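Local atomic coordinates of nematode fatty acid retinoid binding protein (Necator americanus, PDB entry 4XCP), a protein that probably binds lipids such as fatty acids and retinol, is secreted, and here holds palmitic acid within a largely helical fold. Residues A[80-83]-A[84-88]; A[33-36]-A[37-40]; A[62-65]-A[66-70]; A[95-98]-A[99-103]. One frame throughout, in Å; residues are numbered along the deposited sequence.

Contact 1 of 4, residues A[80-83]-A[84-88]; sequences KLHA and MVKSK. With PLM (palmitic acid), chain C.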
loop_
_atom_site.group_PDB
_atom_site.type_symbol
_atom_site.label_atom_id
_atom_site.label_comp_id
_atom_site.label_asym_id
_atom_site.label_seq_id
_atom_site.Cartn_x
_atom_site.Cartn_y
_atom_site.Cartn_z
ATOM N N LYS A 80 12.057 7.065 0.352
ATOM C CA LYS A 80 11.507 8.142 -0.476
ATOM C C LYS A 80 10.003 7.993 -0.611
ATOM O O LYS A 80 9.284 8.958 -0.359
ATOM C CB LYS A 80 12.192 8.202 -1.847
ATOM C CG LYS A 80 11.812 9.433 -2.666
ATOM C CD LYS A 80 12.390 9.385 -4.066
ATOM C CE LYS A 80 11.913 10.550 -4.900
ATOM N NZ LYS A 80 12.202 10.342 -6.345
ATOM N N LEU A 81 9.523 6.780 -0.936
ATOM C CA LEU A 81 8.083 6.501 -1.005
ATOM C C LEU A 81 7.412 6.767 0.343
ATOM O O LEU A 81 6.381 7.441 0.390
ATOM C CB LEU A 81 7.819 5.039 -1.367
ATOM C CG LEU A 81 7.980 4.578 -2.806
ATOM C CD1 LEU A 81 7.519 3.158 -2.902
ATOM C CD2 LEU A 81 7.123 5.396 -3.767
ATOM N N HIS A 82 7.996 6.218 1.427
ATOM C CA HIS A 82 7.480 6.326 2.788
ATOM C C HIS A 82 7.357 7.763 3.267
ATOM O O HIS A 82 6.322 8.104 3.827
ATOM C CB HIS A 82 8.304 5.471 3.767
ATOM C CG HIS A 82 7.963 5.672 5.216
ATOM N ND1 HIS A 82 6.877 5.048 5.795
ATOM C CD2 HIS A 82 8.617 6.376 6.169
ATOM C CE1 HIS A 82 6.885 5.411 7.067
ATOM N NE2 HIS A 82 7.921 6.195 7.342
ATOM N N ALA A 83 8.392 8.598 3.040
ATOM C CA ALA A 83 8.395 9.998 3.470
ATOM C C ALA A 83 7.305 10.814 2.759
ATOM O O ALA A 83 6.738 11.717 3.360
ATOM C CB ALA A 83 9.765 10.622 3.251
HETATM N N MSE A 84 7.023 10.494 1.486
HETATM C CA MSE A 84 5.986 11.154 0.696
HETATM C C MSE A 84 4.612 10.817 1.259
HETATM O O MSE A 84 3.779 11.706 1.367
HETATM C CB MSE A 84 6.055 10.712 -0.764
HETATM C CG MSE A 84 6.932 11.597 -1.624
HETATM SE SE MSE A 84 7.110 10.842 -3.423
HETATM C CE MSE A 84 5.156 10.803 -3.932
ATOM N N VAL A 85 4.378 9.541 1.613
ATOM C CA VAL A 85 3.107 9.100 2.173
ATOM C C VAL A 85 2.939 9.691 3.575
ATOM O O VAL A 85 1.877 10.224 3.877
ATOM C CB VAL A 85 2.942 7.557 2.141
ATOM C CG1 VAL A 85 1.693 7.118 2.915
ATOM C CG2 VAL A 85 2.888 7.047 0.699
ATOM N N LYS A 86 4.004 9.630 4.402
ATOM C CA LYS A 86 4.035 10.159 5.767
ATOM C C LYS A 86 3.704 11.660 5.799
ATOM O O LYS A 86 2.933 12.076 6.663
ATOM C CB LYS A 86 5.401 9.862 6.433
ATOM C CG LYS A 86 5.457 10.110 7.926
ATOM C CD LYS A 86 6.816 9.735 8.493
ATOM C CE LYS A 86 6.861 9.901 9.994
ATOM N NZ LYS A 86 8.079 9.287 10.584
ATOM N N SER A 87 4.257 12.455 4.856
ATOM C CA SER A 87 3.987 13.894 4.799
ATOM C C SER A 87 2.564 14.198 4.321
ATOM O O SER A 87 1.971 15.184 4.761
ATOM C CB SER A 87 5.026 14.629 3.953
ATOM O OG SER A 87 4.824 14.428 2.564
ATOM N N LYS A 88 2.012 13.351 3.437
ATOM C CA LYS A 88 0.636 13.509 2.958
ATOM C C LYS A 88 -0.349 13.247 4.104
ATOM O O LYS A 88 -1.268 14.038 4.277
ATOM C CB LYS A 88 0.369 12.602 1.760
ATOM C CG LYS A 88 0.943 13.140 0.459
ATOM C CD LYS A 88 0.904 12.071 -0.602
ATOM C CE LYS A 88 1.176 12.620 -1.976
ATOM N NZ LYS A 88 0.267 12.000 -2.978
HETATM C C1 PLM C . 4.472 3.038 11.673
HETATM O O1 PLM C . 5.652 3.299 11.715
HETATM O O2 PLM C . 3.954 1.972 12.222
HETATM C C2 PLM C . 3.464 3.913 10.984
HETATM C C3 PLM C . 4.057 4.880 9.963
HETATM C C4 PLM C . 3.006 5.558 9.107
HETATM C C5 PLM C . 2.542 4.735 7.913
HETATM C C6 PLM C . 3.519 4.711 6.747
HETATM C C7 PLM C . 2.883 4.310 5.424
HETATM C C8 PLM C . 3.860 4.139 4.271
HETATM C C9 PLM C . 3.710 2.835 3.510
HETATM C CA PLM C . 4.767 2.620 2.439
HETATM C CB PLM C . 6.166 2.308 2.971
HETATM C CC PLM C . 6.310 0.950 3.642
HETATM C CD PLM C . 7.756 0.533 3.821
HETATM C CE PLM C . 7.967 -0.826 4.488
HETATM C CF PLM C . 8.953 -1.751 3.764
HETATM C CG PLM C . 10.112 -2.210 4.617
#

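Contact 2 of 4, residues A[33-36]-A[37-40]; sequences ARDF and LQNL. With PLM (palmitic acid), chain B.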
loop_
_atom_site.group_PDB
_atom_site.type_symbol
_atom_site.label_atom_id
_atom_site.label_comp_id
_atom_site.label_asym_id
_atom_site.label_seq_id
_atom_site.Cartn_x
_atom_site.Cartn_y
_atom_site.Cartn_z
ATOM N N ALA A 33 3.808 3.610 -6.523
ATOM C CA ALA A 33 3.809 2.317 -5.834
ATOM C C ALA A 33 3.952 1.179 -6.857
ATOM O O ALA A 33 4.778 0.292 -6.673
ATOM C CB ALA A 33 2.513 2.153 -5.030
ATOM N N ARG A 34 3.165 1.226 -7.949
ATOM C CA ARG A 34 3.246 0.263 -9.046
ATOM C C ARG A 34 4.679 0.227 -9.624
ATOM O O ARG A 34 5.243 -0.849 -9.773
ATOM C CB ARG A 34 2.291 0.682 -10.174
ATOM C CG ARG A 34 1.048 -0.164 -10.288
ATOM C CD ARG A 34 0.263 0.306 -11.504
ATOM N NE ARG A 34 -0.602 1.431 -11.163
ATOM C CZ ARG A 34 -0.829 2.477 -11.950
ATOM N NH1 ARG A 34 -0.231 2.570 -13.130
ATOM N NH2 ARG A 34 -1.651 3.439 -11.559
ATOM N N ASP A 35 5.257 1.406 -9.950
ATOM C CA ASP A 35 6.593 1.469 -10.525
ATOM C C ASP A 35 7.664 1.003 -9.563
ATOM O O ASP A 35 8.604 0.333 -10.002
ATOM C CB ASP A 35 6.908 2.844 -11.124
ATOM C CG ASP A 35 6.448 2.936 -12.571
ATOM O OD1 ASP A 35 6.366 1.882 -13.236
ATOM O OD2 ASP A 35 6.154 4.059 -13.032
ATOM N N PHE A 36 7.487 1.246 -8.247
ATOM C CA PHE A 36 8.441 0.746 -7.250
ATOM C C PHE A 36 8.502 -0.785 -7.321
ATOM O O PHE A 36 9.592 -1.356 -7.364
ATOM C CB PHE A 36 8.043 1.188 -5.817
ATOM C CG PHE A 36 8.897 0.508 -4.770
ATOM C CD1 PHE A 36 10.161 0.997 -4.455
ATOM C CD2 PHE A 36 8.468 -0.661 -4.151
ATOM C CE1 PHE A 36 10.971 0.338 -3.535
ATOM C CE2 PHE A 36 9.274 -1.311 -3.217
ATOM C CZ PHE A 36 10.524 -0.815 -2.924
ATOM N N LEU A 37 7.321 -1.445 -7.301
ATOM C CA LEU A 37 7.222 -2.907 -7.347
ATOM C C LEU A 37 7.683 -3.488 -8.680
ATOM O O LEU A 37 8.391 -4.494 -8.699
ATOM C CB LEU A 37 5.773 -3.376 -7.054
ATOM C CG LEU A 37 5.236 -3.190 -5.615
ATOM C CD1 LEU A 37 3.761 -3.625 -5.536
ATOM C CD2 LEU A 37 6.044 -3.996 -4.594
ATOM N N GLN A 38 7.255 -2.879 -9.791
ATOM C CA GLN A 38 7.599 -3.335 -11.149
ATOM C C GLN A 38 9.121 -3.391 -11.375
ATOM O O GLN A 38 9.617 -4.324 -12.013
ATOM C CB GLN A 38 6.970 -2.396 -12.174
ATOM C CG GLN A 38 7.135 -2.847 -13.625
ATOM C CD GLN A 38 6.523 -1.835 -14.534
ATOM O OE1 GLN A 38 5.378 -1.451 -14.350
ATOM N NE2 GLN A 38 7.259 -1.395 -15.552
ATOM N N ASN A 39 9.849 -2.409 -10.799
ATOM C CA ASN A 39 11.291 -2.226 -10.927
ATOM C C ASN A 39 12.117 -3.236 -10.151
ATOM O O ASN A 39 13.280 -3.413 -10.460
ATOM C CB ASN A 39 11.680 -0.823 -10.451
ATOM C CG ASN A 39 11.375 0.328 -11.377
ATOM O OD1 ASN A 39 11.197 1.467 -10.926
ATOM N ND2 ASN A 39 11.351 0.090 -12.675
ATOM N N LEU A 40 11.555 -3.878 -9.143
ATOM C CA LEU A 40 12.325 -4.789 -8.287
ATOM C C LEU A 40 13.084 -5.882 -9.039
ATOM O O LEU A 40 12.507 -6.636 -9.839
ATOM C CB LEU A 40 11.450 -5.410 -7.181
ATOM C CG LEU A 40 10.791 -4.416 -6.203
ATOM C CD1 LEU A 40 9.787 -5.137 -5.263
ATOM C CD2 LEU A 40 11.845 -3.616 -5.388
HETATM C C1 PLM B . 0.530 -4.410 -2.055
HETATM O O1 PLM B . 1.578 -3.710 -2.392
HETATM O O2 PLM B . -0.418 -3.936 -1.447
HETATM C C2 PLM B . 0.592 -5.845 -2.492
HETATM C C3 PLM B . 1.872 -6.288 -3.196
HETATM C C4 PLM B . 3.000 -6.653 -2.252
HETATM C C5 PLM B . 4.277 -7.082 -2.943
HETATM C C6 PLM B . 5.344 -7.642 -2.015
HETATM C C7 PLM B . 6.634 -6.837 -1.943
HETATM C C8 PLM B . 6.505 -5.576 -1.134
HETATM C C9 PLM B . 7.715 -4.708 -1.120
HETATM C CA PLM B . 7.415 -3.246 -1.294
HETATM C CB PLM B . 7.323 -2.405 -0.041
HETATM C CC PLM B . 7.165 -0.897 -0.307
HETATM C CD PLM B . 5.770 -0.418 -0.757
HETATM C CE PLM B . 5.388 -0.751 -2.201
HETATM C CF PLM B . 4.105 -0.126 -2.684
HETATM C CG PLM B . 2.837 -0.879 -2.337
#

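Contact 3 of 4, residues A[62-65]-A[66-70]; sequences ESIA and ALKKK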
loop_
_atom_site.group_PDB
_atom_site.type_symbol
_atom_site.label_atom_id
_atom_site.label_comp_id
_atom_site.label_asym_id
_atom_site.label_seq_id
_atom_site.Cartn_x
_atom_site.Cartn_y
_atom_site.Cartn_z
ATOM N N GLU A 62 11.967 1.639 11.651
ATOM C CA GLU A 62 12.944 0.626 12.107
ATOM C C GLU A 62 13.148 -0.461 11.027
ATOM O O GLU A 62 14.276 -0.920 10.804
ATOM C CB GLU A 62 12.497 0.013 13.434
ATOM C CG GLU A 62 13.586 -0.749 14.152
ATOM C CD GLU A 62 13.124 -1.254 15.502
ATOM O OE1 GLU A 62 12.635 -2.402 15.559
ATOM O OE2 GLU A 62 13.182 -0.480 16.485
ATOM N N SER A 63 12.048 -0.835 10.343
ATOM C CA SER A 63 12.053 -1.783 9.232
ATOM C C SER A 63 12.896 -1.202 8.057
ATOM O O SER A 63 13.707 -1.914 7.472
ATOM C CB SER A 63 10.620 -2.056 8.780
ATOM O OG SER A 63 10.633 -3.074 7.795
ATOM N N ILE A 64 12.727 0.104 7.755
ATOM C CA ILE A 64 13.479 0.821 6.699
ATOM C C ILE A 64 14.980 0.926 7.074
ATOM O O ILE A 64 15.851 0.711 6.225
ATOM C CB ILE A 64 12.824 2.204 6.398
ATOM C CG1 ILE A 64 11.383 2.014 5.862
ATOM C CG2 ILE A 64 13.683 3.060 5.416
ATOM C CD1 ILE A 64 10.578 3.329 5.719
ATOM N N ALA A 65 15.274 1.205 8.356
ATOM C CA ALA A 65 16.657 1.272 8.851
ATOM C C ALA A 65 17.357 -0.088 8.672
ATOM O O ALA A 65 18.503 -0.117 8.220
ATOM C CB ALA A 65 16.678 1.714 10.321
ATOM N N ALA A 66 16.658 -1.212 8.967
ATOM C CA ALA A 66 17.200 -2.573 8.780
ATOM C C ALA A 66 17.427 -2.827 7.285
ATOM O O ALA A 66 18.451 -3.387 6.906
ATOM C CB ALA A 66 16.251 -3.619 9.367
ATOM N N LEU A 67 16.502 -2.346 6.432
ATOM C CA LEU A 67 16.628 -2.465 4.986
ATOM C C LEU A 67 17.864 -1.687 4.455
ATOM O O LEU A 67 18.633 -2.230 3.661
ATOM C CB LEU A 67 15.319 -2.010 4.280
ATOM C CG LEU A 67 15.358 -2.006 2.741
ATOM C CD1 LEU A 67 15.634 -3.403 2.174
ATOM C CD2 LEU A 67 14.099 -1.446 2.171
ATOM N N LYS A 68 18.058 -0.438 4.921
ATOM C CA LYS A 68 19.183 0.427 4.549
ATOM C C LYS A 68 20.515 -0.218 4.906
ATOM O O LYS A 68 21.471 -0.083 4.150
ATOM C CB LYS A 68 19.068 1.803 5.233
ATOM C CG LYS A 68 18.047 2.728 4.598
ATOM C CD LYS A 68 17.948 4.040 5.353
ATOM C CE LYS A 68 17.202 5.097 4.577
ATOM N NZ LYS A 68 16.781 6.224 5.459
ATOM N N LYS A 69 20.568 -0.942 6.039
ATOM C CA LYS A 69 21.764 -1.655 6.490
ATOM C C LYS A 69 22.163 -2.722 5.452
ATOM O O LYS A 69 23.336 -2.811 5.088
ATOM C CB LYS A 69 21.529 -2.277 7.883
ATOM C CG LYS A 69 22.767 -2.950 8.489
ATOM C CD LYS A 69 22.500 -4.402 8.955
ATOM C CE LYS A 69 22.641 -5.448 7.854
ATOM N NZ LYS A 69 21.880 -6.690 8.163
ATOM N N LYS A 70 21.180 -3.494 4.949
ATOM C CA LYS A 70 21.427 -4.528 3.941
ATOM C C LYS A 70 21.679 -3.913 2.569
ATOM O O LYS A 70 22.512 -4.405 1.825
ATOM C CB LYS A 70 20.231 -5.478 3.844
ATOM C CG LYS A 70 19.869 -6.194 5.141
ATOM C CD LYS A 70 20.339 -7.628 5.168
ATOM C CE LYS A 70 19.427 -8.592 4.437
ATOM N NZ LYS A 70 19.929 -9.984 4.582
#

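Contact 4 of 4, residues A[95-98]-A[99-103]; sequences EAKG and FAEKS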
loop_
_atom_site.group_PDB
_atom_site.type_symbol
_atom_site.label_atom_id
_atom_site.label_comp_id
_atom_site.label_asym_id
_atom_site.label_seq_id
_atom_site.Cartn_x
_atom_site.Cartn_y
_atom_site.Cartn_z
ATOM N N GLU A 95 -10.205 12.772 10.685
ATOM C CA GLU A 95 -11.022 11.768 10.009
ATOM C C GLU A 95 -10.304 11.109 8.823
ATOM O O GLU A 95 -10.220 9.882 8.784
ATOM C CB GLU A 95 -12.385 12.355 9.606
ATOM C CG GLU A 95 -13.336 11.330 9.010
ATOM C CD GLU A 95 -14.590 11.941 8.427
ATOM O OE1 GLU A 95 -14.557 13.138 8.065
ATOM O OE2 GLU A 95 -15.611 11.226 8.333
ATOM N N ALA A 96 -9.786 11.909 7.872
ATOM C CA ALA A 96 -9.079 11.382 6.698
ATOM C C ALA A 96 -7.767 10.690 7.121
ATOM O O ALA A 96 -7.404 9.680 6.514
ATOM C CB ALA A 96 -8.814 12.486 5.688
ATOM N N LYS A 97 -7.101 11.188 8.209
ATOM C CA LYS A 97 -5.885 10.557 8.757
ATOM C C LYS A 97 -6.222 9.133 9.248
ATOM O O LYS A 97 -5.517 8.189 8.898
ATOM C CB LYS A 97 -5.277 11.396 9.895
ATOM C CG LYS A 97 -3.891 10.922 10.353
ATOM C CD LYS A 97 -3.290 11.819 11.463
ATOM C CE LYS A 97 -2.725 13.131 10.945
ATOM N NZ LYS A 97 -2.126 13.960 12.026
ATOM N N GLY A 98 -7.312 8.999 10.007
ATOM C CA GLY A 98 -7.787 7.707 10.503
ATOM C C GLY A 98 -8.061 6.723 9.383
ATOM O O GLY A 98 -7.648 5.563 9.459
ATOM N N PHE A 99 -8.706 7.208 8.294
ATOM C CA PHE A 99 -9.024 6.399 7.113
ATOM C C PHE A 99 -7.763 5.916 6.416
ATOM O O PHE A 99 -7.647 4.730 6.116
ATOM C CB PHE A 99 -9.913 7.162 6.115
ATOM C CG PHE A 99 -9.969 6.487 4.759
ATOM C CD1 PHE A 99 -10.623 5.268 4.593
ATOM C CD2 PHE A 99 -9.308 7.034 3.662
ATOM C CE1 PHE A 99 -10.639 4.633 3.348
ATOM C CE2 PHE A 99 -9.346 6.405 2.417
ATOM C CZ PHE A 99 -10.016 5.219 2.266
ATOM N N ALA A 100 -6.847 6.847 6.131
ATOM C CA ALA A 100 -5.581 6.584 5.467
ATOM C C ALA A 100 -4.754 5.573 6.262
ATOM O O ALA A 100 -4.211 4.645 5.672
ATOM C CB ALA A 100 -4.813 7.883 5.282
ATOM N N GLU A 101 -4.692 5.732 7.588
ATOM C CA GLU A 101 -3.945 4.831 8.469
ATOM C C GLU A 101 -4.566 3.432 8.540
ATOM O O GLU A 101 -3.835 2.452 8.473
ATOM C CB GLU A 101 -3.745 5.457 9.849
ATOM C CG GLU A 101 -2.669 6.528 9.774
ATOM C CD GLU A 101 -2.481 7.406 10.989
ATOM O OE1 GLU A 101 -3.382 7.426 11.858
ATOM O OE2 GLU A 101 -1.442 8.102 11.054
ATOM N N LYS A 102 -5.905 3.340 8.570
ATOM C CA LYS A 102 -6.585 2.050 8.530
ATOM C C LYS A 102 -6.373 1.392 7.157
ATOM O O LYS A 102 -6.095 0.200 7.108
ATOM C CB LYS A 102 -8.083 2.192 8.872
ATOM C CG LYS A 102 -8.842 0.854 8.932
ATOM C CD LYS A 102 -8.392 -0.054 10.077
ATOM C CE LYS A 102 -8.753 -1.488 9.813
ATOM N NZ LYS A 102 -8.645 -2.318 11.044
ATOM N N SER A 103 -6.425 2.177 6.053
ATOM C CA SER A 103 -6.201 1.650 4.692
ATOM C C SER A 103 -4.793 1.066 4.537
ATOM O O SER A 103 -4.612 0.026 3.903
ATOM C CB SER A 103 -6.450 2.734 3.642
ATOM O OG SER A 103 -7.810 3.119 3.747
#

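Contact 1 of 4, residues A[80-83]-A[84-88]
His82 and Lys86, one helical turn apart, illustrate how a single turn can serve a lipid and a charge together. From His82, CB already meets the bound palmitate of chain C, 3.9 Å from that ligand's own atom CB. The ring leaves with CG anti to the backbone N (chi1 172°), which carries it along the chain of the lipid: ND1 comes to 3.5 Å from palmitate C8, and CE1 lies equally close to C6. At the far corner NE2 turns from the lipid. It has the CD methylene of Lys86 3.9 Å away and a hydrogen bond to Glu61, whose same carboxylate oxygen takes a salt bridge from Lys86 NZ. That shared anion probably favours a fixed ring rotation. Beneath them Lys86 N donates to His82 O at 2.8 Å, while Val85 presents CG1 to palmitate C8 at 3.9 Å. Just after Lys86, Ser87 OG folds back to Met84 O (3.2 Å), an oxygen that also accepts from Lys88 N. The turn sits on helix 72-90, where Leu81 rests against Glu32 and Phe36 of helix 31-39, and His82 against Thr60 and Ile64 of helix 60-70.

Contact 2 of 4, residues A[33-36]-A[37-40]
The C-terminal half of helix 31-39 forms part of the wall around the palmitate of chain B, and Phe36 with Leu40 shows how a ring is held against such a lipid. Leu40 CD2 lies over one face of the Phe36 ring, 4.0 Å from CZ, and Leu40 CG packs on Phe36 O. The palmitate comes instead to the ring's edge, close to its plane, with its atom CA 3.3 Å from Phe36 CE2. Keeping CG anti to the backbone N (chi1 171°) swings the ring to the lipid side of the helix.

Leu37 adds both its methyls to this wall: CD2 reaches palmitate CA at 3.7 Å, and CD1 lies 3.8 Å from the carboxylate oxygen O1, in a headgroup that Lys111 binds. Ala33 CB, one turn earlier, meets the tail at CF, 3.6 Å away. The helix is thus amphipathic, with Ala33, Phe36 and Leu37 facing the lipid; Phe36 also packs on Lys77 and Val78 of helix 72-90, Leu37 on Tyr18 and Met29.

On the polar side Asp35 and Gln38 run side by side, their carboxylate and amide planes 76° apart; OD1 of Asp35 stays 3.7 Å from OE1 of Gln38, both of them acceptors. Gln38 N binds Arg34 O at 2.9 Å, while Asn39 N binds Asp35 O at 3.1 Å.

Contact 3 of 4, residues A[62-65]-A[66-70]
Glu62 to Ala65 hand their carbonyl oxygens to the amides of Ala66 to Lys69 in four successive i to i+4 bonds, the shortest being Lys68 N to Ile64 O at 2.8 Å with an N-H...O angle of 161°. Ala66 N to Glu62 O and Leu67 N to Ser63 O are each 3.0 Å, and Lys69 N to Ala65 O is 3.1 Å.

Over this regular backbone the side-chain contact is carried by Ile64 and Lys68. In the lysine, CG anti to the carbonyl carbon (chi1 -77°) and the extended chain beyond it lead the methylenes back over the previous turn: CG lies 3.4 Å from Ile64 O, and farther out CE comes to 4.2 Å from Ile64 CG2. The two chains cross at a slant, aliphatic on aliphatic, while NZ goes on to a salt bridge with Glu79.

Helix 60-70 is an amphipathic member of the helical bundle. On its inner side Ile64 rests on Val78 and Glu79 of helix 72-90, and Leu67 fits between Val78 of that helix and Val47 and Leu48 of helix 42-53. Ser63 touches a bound palmitate, which makes this turn part of the lipid pocket as well. Small residues mark the next strip of surface: Ala65 is exposed, whereas Ala66 CB touches the carbonyl oxygens of Ser63 and Glu62, both at 3.6 Å, and meets Tyr57. Glu62, away from the lipid, carries its carboxylate back to the amide of Lys58.

Contact 4 of 4, residues A[95-98]-A[99-103]
Phe99 to Lys102 each send a backbone N-H one turn back to Glu95 to Gly98, and the four bonds are typical of an alpha helix; the straightest, Ala100 N to Ala96 O, measures 2.9 Å at an N-H...O angle of 168°. A further acceptor of the same kind, Phe99 O, is gripped twice by Ser103, through N and, at 2.9 Å, through OG, which sits above the carbonyl plane.

The contacts around a ring centre on Phe99. Anti placement of CG to the backbone N (chi1 166°) lays the ring alongside the helix: Ser103 OG hovers 3.2 Å above one face, displaced toward the rim, and Ala96 O approaches the edge near the ring plane. Phe99 then makes an edge-to-face pair with Phe147, and packs on Val132 and Leu135. Helix 94-115 is here joined to helices 122-138 and 141-150 of the all-helical fold; Ala96 takes part through Asp146 and Phe147, and Ala100 turns to Ile89 at the end of helix 72-90.

A methylene-to-carboxylate contact lies between Lys97 and Glu101, which run side by side in the same direction. Lys97 CG lies 3.8 Å from Glu101 OE2, yet Lys97 NZ remains 6.0 Å from that oxygen, because the lysine bends at chi3 (-77°) and turns its ammonium group away from the carboxylate. Glu101 CG meanwhile covers Lys97 O at 3.4 Å.

In chain order come contact 2 on helix 31-39, contact 3 on helix 60-70, contact 1 on helix 72-90 and contact 4 on helix 94-115. Contact 1 touches two others: Leu81 CD1 is 3.5 Å from Phe36 CG of contact 2, and His82 CG is 3.5 Å from Ile64 CD1 of contact 3, each centre about 16 Å away. Helix 72-90 thus lies beside both lipids, with contact 1 touching one and Leu81 about 5 Å from the other, consistent with a lipid-binding role. Contacts 2 and 4, centres about 24 Å apart, lie on opposite sides of the chain's centre. Contact 4 joins helix 94-115 to its neighbours, with Glu101 about 5 Å from a palmitic acid.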